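Local coordinates for catalase (Bacillus pumilus, PDB 4QOQ), which probably uses a haem group to break down hydrogen peroxide into water and oxygen, as haem catalases do, at residues Pro105-Asp110 / Phe240-Arg245; Thr97-Lys102 / His148-Asp153. One frame throughout, in Å; residues are numbered along the deposited sequence. Where two conformers were deposited one is given.

Interaction 1: Pro105-Asp110 / Phe240-Arg245. With JZ3 (Guaiacol), chain G.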
ATOM      1  N   PRO A 105     -17.071  -9.547 -20.219  1.00 18.17           N
ATOM      2  CA  PRO A 105     -17.292 -10.703 -21.058  1.00 18.50           C
ATOM      3  C   PRO A 105     -16.101 -11.106 -21.936  1.00 18.52           C
ATOM      4  O   PRO A 105     -15.293 -10.289 -22.374  1.00 18.77           O
ATOM      5  CB  PRO A 105     -18.480 -10.280 -21.942  1.00 17.76           C
ATOM      6  CG  PRO A 105     -19.111  -9.135 -21.227  1.00 19.03           C
ATOM      7  CD  PRO A 105     -18.031  -8.451 -20.466  1.00 17.71           C
ATOM      8  N   GLU A 106     -16.050 -12.393 -22.222  1.00 18.06           N
ATOM      9  CA  GLU A 106     -15.019 -12.951 -23.050  1.00 18.29           C
ATOM     10  C   GLU A 106     -15.401 -13.104 -24.536  1.00 19.28           C
ATOM     11  O   GLU A 106     -14.657 -13.678 -25.340  1.00 18.26           O
ATOM     12  CB  GLU A 106     -14.580 -14.284 -22.441  1.00 18.29           C
ATOM     13  CG  GLU A 106     -13.720 -14.085 -21.164  1.00 17.90           C
ATOM     14  CD  GLU A 106     -13.393 -15.382 -20.436  1.00 17.72           C
ATOM     15  OE1 GLU A 106     -14.248 -16.284 -20.397  1.00 19.39           O
ATOM     16  OE2 GLU A 106     -12.266 -15.459 -19.845  1.00 19.39           O
ATOM     17  N   THR A 107     -16.494 -12.436 -24.872  1.00 19.41           N
ATOM     18  CA  THR A 107     -17.043 -12.341 -26.234  1.00 19.37           C
ATOM     19  C   THR A 107     -16.773 -10.999 -26.923  1.00 19.66           C
ATOM     20  O   THR A 107     -17.302 -10.727 -27.997  1.00 21.57           O
ATOM     21  CB  THR A 107     -18.580 -12.540 -26.090  1.00 19.63           C
ATOM     22  OG1 THR A 107     -18.998 -11.754 -24.989  1.00 19.43           O
ATOM     23  CG2 THR A 107     -18.949 -14.005 -25.844  1.00 18.90           C
ATOM     24  N   LEU A 108     -15.997 -10.106 -26.287  1.00 18.95           N
ATOM     25  CA  LEU A 108     -15.655  -8.811 -26.842  1.00 19.77           C
ATOM     26  C   LEU A 108     -14.529  -8.895 -27.852  1.00 19.34           C
ATOM     27  O   LEU A 108     -13.695  -9.795 -27.782  1.00 21.18           O
ATOM     28  CB  LEU A 108     -15.247  -7.854 -25.718  1.00 18.92           C
ATOM     29  CG  LEU A 108     -16.243  -7.705 -24.540  1.00 19.25           C
ATOM     30  CD1 LEU A 108     -15.812  -6.574 -23.600  1.00 19.34           C
ATOM     31  CD2 LEU A 108     -17.624  -7.363 -25.066  1.00 20.58           C
ATOM     32  N   ARG A 109     -14.487  -7.962 -28.776  1.00 19.38           N
ATOM     33  CA  ARG A 109     -13.365  -7.870 -29.695  1.00 21.03           C
ATOM     34  C   ARG A 109     -12.099  -7.339 -28.960  1.00 20.37           C
ATOM     35  O   ARG A 109     -12.184  -6.360 -28.247  1.00 22.37           O
ATOM     36  CB  ARG A 109     -13.729  -6.927 -30.842  1.00 20.65           C
ATOM     37  CG  ARG A 109     -12.657  -6.777 -31.922  1.00 21.30           C
ATOM     38  CD  ARG A 109     -13.067  -5.978 -33.165  1.00 23.72           C
ATOM     39  NE  ARG A 109     -14.354  -6.486 -33.685  1.00 23.19           N
ATOM     40  CZ  ARG A 109     -14.519  -7.618 -34.367  1.00 23.48           C
ATOM     41  NH1 ARG A 109     -13.505  -8.338 -34.821  1.00 24.37           N
ATOM     42  NH2 ARG A 109     -15.727  -7.983 -34.693  1.00 25.21           N
ATOM     43  N   ASP A 110     -10.938  -7.974 -29.178  1.00 18.94           N
ATOM     44  CA  ASP A 110      -9.702  -7.610 -28.501  1.00 18.51           C
ATOM     45  C   ASP A 110      -8.679  -8.600 -28.995  1.00 16.81           C
ATOM     46  O   ASP A 110      -9.015  -9.754 -29.229  1.00 17.42           O
ATOM     47  CB  ASP A 110      -9.853  -7.795 -26.938  1.00 18.09           C
ATOM     48  CG  ASP A 110      -9.772  -6.488 -26.121  1.00 23.16           C
ATOM     49  OD1 ASP A 110      -9.448  -5.396 -26.677  1.00 25.16           O
ATOM     50  OD2 ASP A 110     -10.114  -6.530 -24.859  1.00 23.11           O
ATOM     51  N   PHE A 240     -21.028 -14.810 -19.782  1.00 19.53           N
ATOM     52  CA  PHE A 240     -19.973 -13.767 -19.894  1.00 19.22           C
ATOM     53  C   PHE A 240     -18.568 -14.263 -19.504  1.00 20.68           C
ATOM     54  O   PHE A 240     -17.661 -13.502 -19.453  1.00 19.50           O
ATOM     55  CB  PHE A 240     -20.407 -12.516 -19.115  1.00 19.48           C
ATOM     56  CG  PHE A 240     -20.509 -12.700 -17.674  1.00 17.98           C
ATOM     57  CD1 PHE A 240     -21.631 -13.214 -17.126  1.00 19.98           C
ATOM     58  CD2 PHE A 240     -19.474 -12.354 -16.841  1.00 18.25           C
ATOM     59  CE1 PHE A 240     -21.750 -13.418 -15.740  1.00 21.23           C
ATOM     60  CE2 PHE A 240     -19.577 -12.543 -15.443  1.00 19.28           C
ATOM     61  CZ  PHE A 240     -20.699 -13.115 -14.908  1.00 22.21           C
ATOM     62  N   GLN A 241     -18.400 -15.552 -19.253  1.00 19.64           N
ATOM     63  CA  GLN A 241     -17.113 -16.140 -18.944  1.00 19.96           C
ATOM     64  C   GLN A 241     -16.921 -17.472 -19.673  1.00 18.95           C
ATOM     65  O   GLN A 241     -16.354 -18.431 -19.165  1.00 18.08           O
ATOM     66  CB  GLN A 241     -16.882 -16.258 -17.428  1.00 21.66           C
ATOM     67  CG  GLN A 241     -17.774 -17.254 -16.743  1.00 21.56           C
ATOM     68  CD  GLN A 241     -18.844 -16.589 -15.880  1.00 23.31           C
ATOM     69  OE1 GLN A 241     -18.555 -15.964 -14.866  1.00 21.37           O
ATOM     70  NE2 GLN A 241     -20.078 -16.735 -16.286  1.00 23.61           N
ATOM     71  N   HIS A 242     -17.349 -17.489 -20.946  1.00 19.16           N
ATOM     72  CA  HIS A 242     -17.391 -18.741 -21.714  1.00 19.09           C
ATOM     73  C   HIS A 242     -16.002 -19.330 -21.975  1.00 18.38           C
ATOM     74  O   HIS A 242     -15.847 -20.558 -22.018  1.00 18.21           O
ATOM     75  CB  HIS A 242     -18.212 -18.570 -23.011  1.00 17.89           C
ATOM     76  CG  HIS A 242     -17.384 -18.044 -24.158  1.00 18.07           C
ATOM     77  ND1 HIS A 242     -17.025 -16.719 -24.270  1.00 17.86           N
ATOM     78  CD2 HIS A 242     -16.762 -18.689 -25.151  1.00 18.49           C
ATOM     79  CE1 HIS A 242     -16.264 -16.558 -25.328  1.00 19.15           C
ATOM     80  NE2 HIS A 242     -16.075 -17.747 -25.878  1.00 20.29           N
ATOM     81  N   ALA A 243     -14.981 -18.481 -22.137  1.00 17.99           N
ATOM     82  CA  ALA A 243     -13.663 -18.957 -22.454  1.00 18.21           C
ATOM     83  C   ALA A 243     -12.937 -19.492 -21.222  1.00 17.39           C
ATOM     84  O   ALA A 243     -12.313 -20.529 -21.280  1.00 17.44           O
ATOM     85  CB  ALA A 243     -12.845 -17.851 -23.167  1.00 18.89           C
ATOM     86  N   THR A 244     -13.109 -18.809 -20.085  1.00 19.74           N
ATOM     87  CA  THR A 244     -12.646 -19.316 -18.801  1.00 19.61           C
ATOM     88  C   THR A 244     -13.294 -20.682 -18.517  1.00 18.71           C
ATOM     89  O   THR A 244     -12.650 -21.647 -18.126  1.00 19.94           O
ATOM     90  CB  THR A 244     -12.997 -18.312 -17.693  1.00 18.78           C
ATOM     91  OG1 THR A 244     -12.134 -17.178 -17.783  1.00 17.71           O
ATOM     92  CG2 THR A 244     -12.808 -18.909 -16.346  1.00 20.95           C
ATOM     93  N   ARG A 245     -14.599 -20.767 -18.726  1.00 19.32           N
ATOM     94  CA  ARG A 245     -15.322 -22.022 -18.488  1.00 22.10           C
ATOM     95  C   ARG A 245     -14.793 -23.149 -19.372  1.00 21.28           C
ATOM     96  O   ARG A 245     -14.544 -24.285 -18.899  1.00 20.32           O
ATOM     97  CB  ARG A 245     -16.826 -21.817 -18.751  1.00 21.93           C
ATOM     98  CG  ARG A 245     -17.687 -23.009 -18.364  1.00 23.04           C
ATOM     99  CD  ARG A 245     -19.112 -22.833 -18.929  1.00 24.86           C
ATOM    100  NE  ARG A 245     -19.782 -21.622 -18.417  1.00 24.26           N
ATOM    101  CZ  ARG A 245     -20.411 -21.502 -17.247  1.00 25.82           C
ATOM    102  NH1 ARG A 245     -20.423 -22.493 -16.356  1.00 27.83           N
ATOM    103  NH2 ARG A 245     -20.956 -20.370 -16.910  1.00 26.20           N
TER
HETATM  104  CAA JZ3 G 503      -7.908  -3.305 -28.253  1.00 55.42           C
HETATM  105  OAG JZ3 G 503      -9.110  -3.911 -28.730  1.00 54.35           O
HETATM  106  CAI JZ3 G 503     -10.271  -3.328 -29.213  1.00 57.41           C
HETATM  107  CAF JZ3 G 503     -10.365  -2.961 -30.557  1.00 54.48           C
HETATM  108  CAD JZ3 G 503     -11.508  -2.401 -31.104  1.00 58.01           C
HETATM  109  CAC JZ3 G 503     -12.624  -2.200 -30.308  1.00 66.10           C
HETATM  110  CAE JZ3 G 503     -12.606  -2.551 -28.959  1.00 64.89           C
HETATM  111  CAH JZ3 G 503     -11.467  -3.111 -28.349  1.00 62.37           C
HETATM  112  OAB JZ3 G 503     -11.482  -3.443 -27.005  1.00 59.66           O
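The imidazole of His242 presents its edge to the backbone of Glu106: His242 CE1 lies 3.3 Å from Glu106 O, near the ring plane, while Ala243 CB covers one face and Thr107 CG2 approaches ND1 obliquely. His242 NE2 is held outside the contact, by Ala189 O. One face of the Phe240 ring carries Gln241 NE2, offset toward the rim and bonded to Asp239. The Glu106 carboxylate meets the start of helix 242-252. Thr244 N donates to Glu106 OE1 at 2.8 Å, syn but 27° out of the carboxylate plane; Ala243 N adds a weak bond to the same oxygen. Thr244 OG1 donates to Glu106 OE2 at 2.7 Å, also syn, and OE2 has a second partner, Tyr191 OH, so the last torsion is fixed. An extended chain (chi2 173°) carries the carboxylate there, and the helix N-terminal amides would probably favour its negative charge. Replacing Glu106 by an alanine is likely to leave the Thr244 N-H and hydroxyl, the Ala243 N-H and Tyr191 OH without this acceptor. Asp110 OD1 accepts from guaiacol OAB at 2.8 Å. The contact joins the loop between strands 88-96 and 113-120 to helix 242-252, with helix 229-238 packing against Thr107 and His242.

Interaction 2: Thr97-Lys102 / His148-Asp153. With JZ3 (Guaiacol), chain G.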
ATOM      1  N   THR A  97      -8.328 -11.360 -22.211  1.00 15.89           N
ATOM      2  CA  THR A  97      -8.668 -10.258 -23.055  1.00 17.01           C
ATOM      3  C   THR A  97      -7.780  -9.093 -22.718  1.00 16.97           C
ATOM      4  O   THR A  97      -6.780  -9.283 -21.998  1.00 17.12           O
ATOM      5  CB  THR A  97     -10.179  -9.928 -22.938  1.00 17.06           C
ATOM      6  OG1 THR A  97     -10.493  -9.525 -21.616  1.00 16.35           O
ATOM      7  CG2 THR A  97     -11.057 -11.175 -23.300  1.00 17.91           C
ATOM      8  N   VAL A  98      -8.098  -7.887 -23.185  1.00 15.71           N
ATOM      9  CA  VAL A  98      -7.201  -6.772 -22.961  1.00 15.15           C
ATOM     10  C   VAL A  98      -7.789  -5.561 -22.206  1.00 14.57           C
ATOM     11  O   VAL A  98      -7.220  -5.106 -21.212  1.00 15.96           O
ATOM     12  CB  VAL A  98      -6.577  -6.262 -24.287  1.00 15.78           C
ATOM     13  CG1 VAL A  98      -5.650  -5.082 -24.003  1.00 17.16           C
ATOM     14  CG2 VAL A  98      -5.789  -7.354 -24.982  1.00 18.39           C
ATOM     15  N   ILE A  99      -8.847  -4.994 -22.720  1.00 14.35           N
ATOM     16  CA  ILE A  99      -9.205  -3.658 -22.349  1.00 15.07           C
ATOM     17  C   ILE A  99     -10.142  -3.618 -21.114  1.00 15.60           C
ATOM     18  O   ILE A  99      -9.963  -2.749 -20.258  1.00 14.71           O
ATOM     19  CB  ILE A  99      -9.818  -2.906 -23.553  1.00 15.48           C
ATOM     20  CG1 ILE A  99      -8.688  -2.597 -24.546  1.00 16.61           C
ATOM     21  CG2 ILE A  99     -10.507  -1.650 -23.168  1.00 16.90           C
ATOM     22  CD1 ILE A  99      -7.558  -1.662 -24.114  1.00 19.17           C
ATOM     23  N   HIS A 100     -11.139  -4.464 -21.107  1.00 15.58           N
ATOM     24  CA  HIS A 100     -12.176  -4.265 -20.063  1.00 17.87           C
ATOM     25  C   HIS A 100     -11.773  -4.922 -18.776  1.00 16.18           C
ATOM     26  O   HIS A 100     -10.799  -5.739 -18.720  1.00 15.48           O
ATOM     27  CB  HIS A 100     -13.558  -4.686 -20.565  1.00 18.18           C
ATOM     28  CG  HIS A 100     -14.096  -3.780 -21.628  1.00 20.19           C
ATOM     29  ND1 HIS A 100     -14.857  -2.661 -21.342  1.00 23.13           N
ATOM     30  CD2 HIS A 100     -13.884  -3.762 -22.959  1.00 17.21           C
ATOM     31  CE1 HIS A 100     -15.173  -2.056 -22.478  1.00 18.44           C
ATOM     32  NE2 HIS A 100     -14.572  -2.681 -23.458  1.00 20.09           N
ATOM     33  N   PRO A 101     -12.474  -4.562 -17.672  1.00 17.29           N
ATOM     34  CA  PRO A 101     -11.970  -5.011 -16.325  1.00 17.55           C
ATOM     35  C   PRO A 101     -12.222  -6.500 -16.038  1.00 16.12           C
ATOM     36  O   PRO A 101     -12.796  -7.228 -16.872  1.00 17.56           O
ATOM     37  CB  PRO A 101     -12.781  -4.142 -15.363  1.00 18.75           C
ATOM     38  CG  PRO A 101     -13.144  -2.900 -16.184  1.00 18.81           C
ATOM     39  CD  PRO A 101     -13.427  -3.423 -17.529  1.00 18.25           C
ATOM     40  N   LYS A 102     -11.859  -6.924 -14.814  0.50 15.50           N
ATOM     41  CA  LYS A 102     -12.296  -8.200 -14.256  0.50 15.83           C
ATOM     42  C   LYS A 102     -13.810  -8.246 -14.358  0.50 15.35           C
ATOM     43  O   LYS A 102     -14.493  -7.223 -14.234  0.50 14.46           O
ATOM     44  CB  LYS A 102     -11.837  -8.339 -12.776  0.50 16.74           C
ATOM     45  CG  LYS A 102     -10.352  -8.650 -12.659  0.50 18.01           C
ATOM     46  CD  LYS A 102      -9.986  -8.711 -11.167  0.50 19.68           C
ATOM     47  CE  LYS A 102     -10.678  -9.884 -10.480  0.50 19.46           C
ATOM     48  NZ  LYS A 102     -10.176 -11.188 -11.018  0.50 21.00           N
ATOM     49  N   HIS A 148      -5.502   4.416 -23.003  1.00 14.42           N
ATOM     50  CA  HIS A 148      -6.455   5.385 -22.627  1.00 13.57           C
ATOM     51  C   HIS A 148      -7.538   5.617 -23.702  1.00 14.15           C
ATOM     52  O   HIS A 148      -8.703   5.795 -23.379  1.00 15.65           O
ATOM     53  CB  HIS A 148      -5.846   6.740 -22.267  1.00 14.98           C
ATOM     54  CG  HIS A 148      -5.067   6.729 -20.971  1.00 15.82           C
ATOM     55  ND1 HIS A 148      -4.462   7.847 -20.466  1.00 17.44           N
ATOM     56  CD2 HIS A 148      -4.812   5.727 -20.077  1.00 15.40           C
ATOM     57  CE1 HIS A 148      -3.801   7.541 -19.365  1.00 17.00           C
ATOM     58  NE2 HIS A 148      -4.045   6.272 -19.080  1.00 14.89           N
ATOM     59  N   SER A 149      -7.139   5.620 -24.952  1.00 12.64           N
ATOM     60  CA  SER A 149      -8.125   5.791 -26.101  1.00 14.16           C
ATOM     61  C   SER A 149      -9.093   4.600 -26.218  1.00 13.23           C
ATOM     62  O   SER A 149     -10.245   4.770 -26.569  1.00 15.58           O
ATOM     63  CB  SER A 149      -7.398   6.062 -27.439  1.00 13.42           C
ATOM     64  OG  SER A 149      -6.993   4.871 -28.076  1.00 15.02           O
ATOM     65  N   LEU A 150      -8.614   3.404 -25.959  1.00 15.15           N
ATOM     66  CA  LEU A 150      -9.365   2.189 -26.095  1.00 14.16           C
ATOM     67  C   LEU A 150     -10.199   1.872 -24.883  1.00 15.59           C
ATOM     68  O   LEU A 150     -11.303   1.317 -24.991  1.00 16.17           O
ATOM     69  CB  LEU A 150      -8.404   1.017 -26.300  1.00 15.22           C
ATOM     70  CG  LEU A 150      -7.737   0.908 -27.685  1.00 16.67           C
ATOM     71  CD1 LEU A 150      -6.528   0.018 -27.616  1.00 16.68           C
ATOM     72  CD2 LEU A 150      -8.792   0.305 -28.653  1.00 18.09           C
ATOM     73  N   LYS A 151      -9.701   2.260 -23.732  1.00 15.75           N
ATOM     74  CA  LYS A 151     -10.428   2.054 -22.443  1.00 15.00           C
ATOM     75  C   LYS A 151     -11.736   2.811 -22.429  1.00 16.55           C
ATOM     76  O   LYS A 151     -11.898   3.856 -23.090  1.00 14.98           O
ATOM     77  CB  LYS A 151      -9.562   2.514 -21.240  1.00 14.50           C
ATOM     78  CG  LYS A 151      -8.460   1.522 -20.874  1.00 15.56           C
ATOM     79  CD  LYS A 151      -8.896   0.421 -19.977  1.00 15.88           C
ATOM     80  CE  LYS A 151      -7.793  -0.553 -19.668  1.00 14.86           C
ATOM     81  NZ  LYS A 151      -8.228  -1.510 -18.524  1.00 14.88           N
ATOM     82  N   PRO A 152     -12.707   2.330 -21.598  1.00 15.98           N
ATOM     83  CA  PRO A 152     -13.862   3.152 -21.332  1.00 17.19           C
ATOM     84  C   PRO A 152     -13.527   4.623 -21.110  1.00 17.35           C
ATOM     85  O   PRO A 152     -12.570   4.986 -20.435  1.00 19.44           O
ATOM     86  CB  PRO A 152     -14.480   2.499 -20.111  1.00 17.07           C
ATOM     87  CG  PRO A 152     -14.182   1.005 -20.326  1.00 17.80           C
ATOM     88  CD  PRO A 152     -12.769   1.015 -20.930  1.00 18.10           C
ATOM     89  N   ASP A 153     -14.358   5.495 -21.696  1.00 16.64           N
ATOM     90  CA  ASP A 153     -14.228   6.908 -21.554  1.00 17.51           C
ATOM     91  C   ASP A 153     -14.176   7.303 -20.102  1.00 17.20           C
ATOM     92  O   ASP A 153     -14.897   6.709 -19.290  1.00 17.42           O
ATOM     93  CB  ASP A 153     -15.408   7.544 -22.319  1.00 17.53           C
ATOM     94  CG  ASP A 153     -15.487   9.043 -22.197  1.00 19.91           C
ATOM     95  OD1 ASP A 153     -15.733   9.519 -21.088  1.00 19.94           O
ATOM     96  OD2 ASP A 153     -15.543   9.774 -23.236  1.00 22.88           O
TER
HETATM   97  CAA JZ3 G 503      -7.908  -3.305 -28.253  1.00 55.42           C
HETATM   98  OAG JZ3 G 503      -9.110  -3.911 -28.730  1.00 54.35           O
HETATM   99  CAI JZ3 G 503     -10.271  -3.328 -29.213  1.00 57.41           C
HETATM  100  CAF JZ3 G 503     -10.365  -2.961 -30.557  1.00 54.48           C
HETATM  101  CAD JZ3 G 503     -11.508  -2.401 -31.104  1.00 58.01           C
HETATM  102  CAC JZ3 G 503     -12.624  -2.200 -30.308  1.00 66.10           C
HETATM  103  CAE JZ3 G 503     -12.606  -2.551 -28.959  1.00 64.89           C
HETATM  104  CAH JZ3 G 503     -11.467  -3.111 -28.349  1.00 62.37           C
HETATM  105  OAB JZ3 G 503     -11.482  -3.443 -27.005  1.00 59.66           O
HETATM  106  O   HOH W   1      -8.020  -4.893 -18.549  1.00 13.21           O
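Ile99 meets Leu150 with its terminal methyl, Ile99 CD1 lying 3.6 Å from Leu150 CB, the two side chains crossing at about a right angle. With CG1 beside its backbone N (chi1 -72°), Ile99 divides its branches: CD1 goes to Leu150, whereas CG2 reaches the Leu150 carbonyl oxygen. Ile99 CG2 is also 4.2 Å from Pro152 CD. Guaiacol touches both segments, Ile99 CG1 lying 3.8 Å from its OAB and Leu150 CD1 3.7 Å from its methyl CAA, so these side chains help line the ligand pocket. The carbonyl oxygen Ile99 O takes a bond from Lys151 NZ at 2.7 Å, the ammonium tilted 25° from the carbonyl plane. The lysine chain bends at chi2 (-85°) and then runs extended to put NZ there. NZ also donates to Val55 O, and weakly to a water whose O lies 2.8 Å from Val98 O and 2.9 Å from His100 O. The ring of His100 lies obliquely against Pro152 CG and is edge-to-face with Phe240 of the second subunit. The contact sets the loop after strand 88-96 against the C-terminal end of helix 143-150, whose Leu150 also packs on helix 161-169.

How the interactions relate
From the N terminus, strand 88-96 runs into 97-102, then 105-110, before strand 113-120; one loop therefore supplies the first segment of both interactions. Interaction 2 closes the shorter excursion when the chain returns at 148-153, the end of helix 143-150. Interaction 1 closes only at 240-245, where helix 242-252 begins. Since 105-110 lies within the first closure and 240-245 beyond it, the two cross. Their centres are 14 Å apart, yet they touch: Asp110 OD2 probably accepts from Ile99 N (2.9 Å) and Val98 N, and both interactions reach guaiacol. The loop is thereby tied to both helices and to the ligand site.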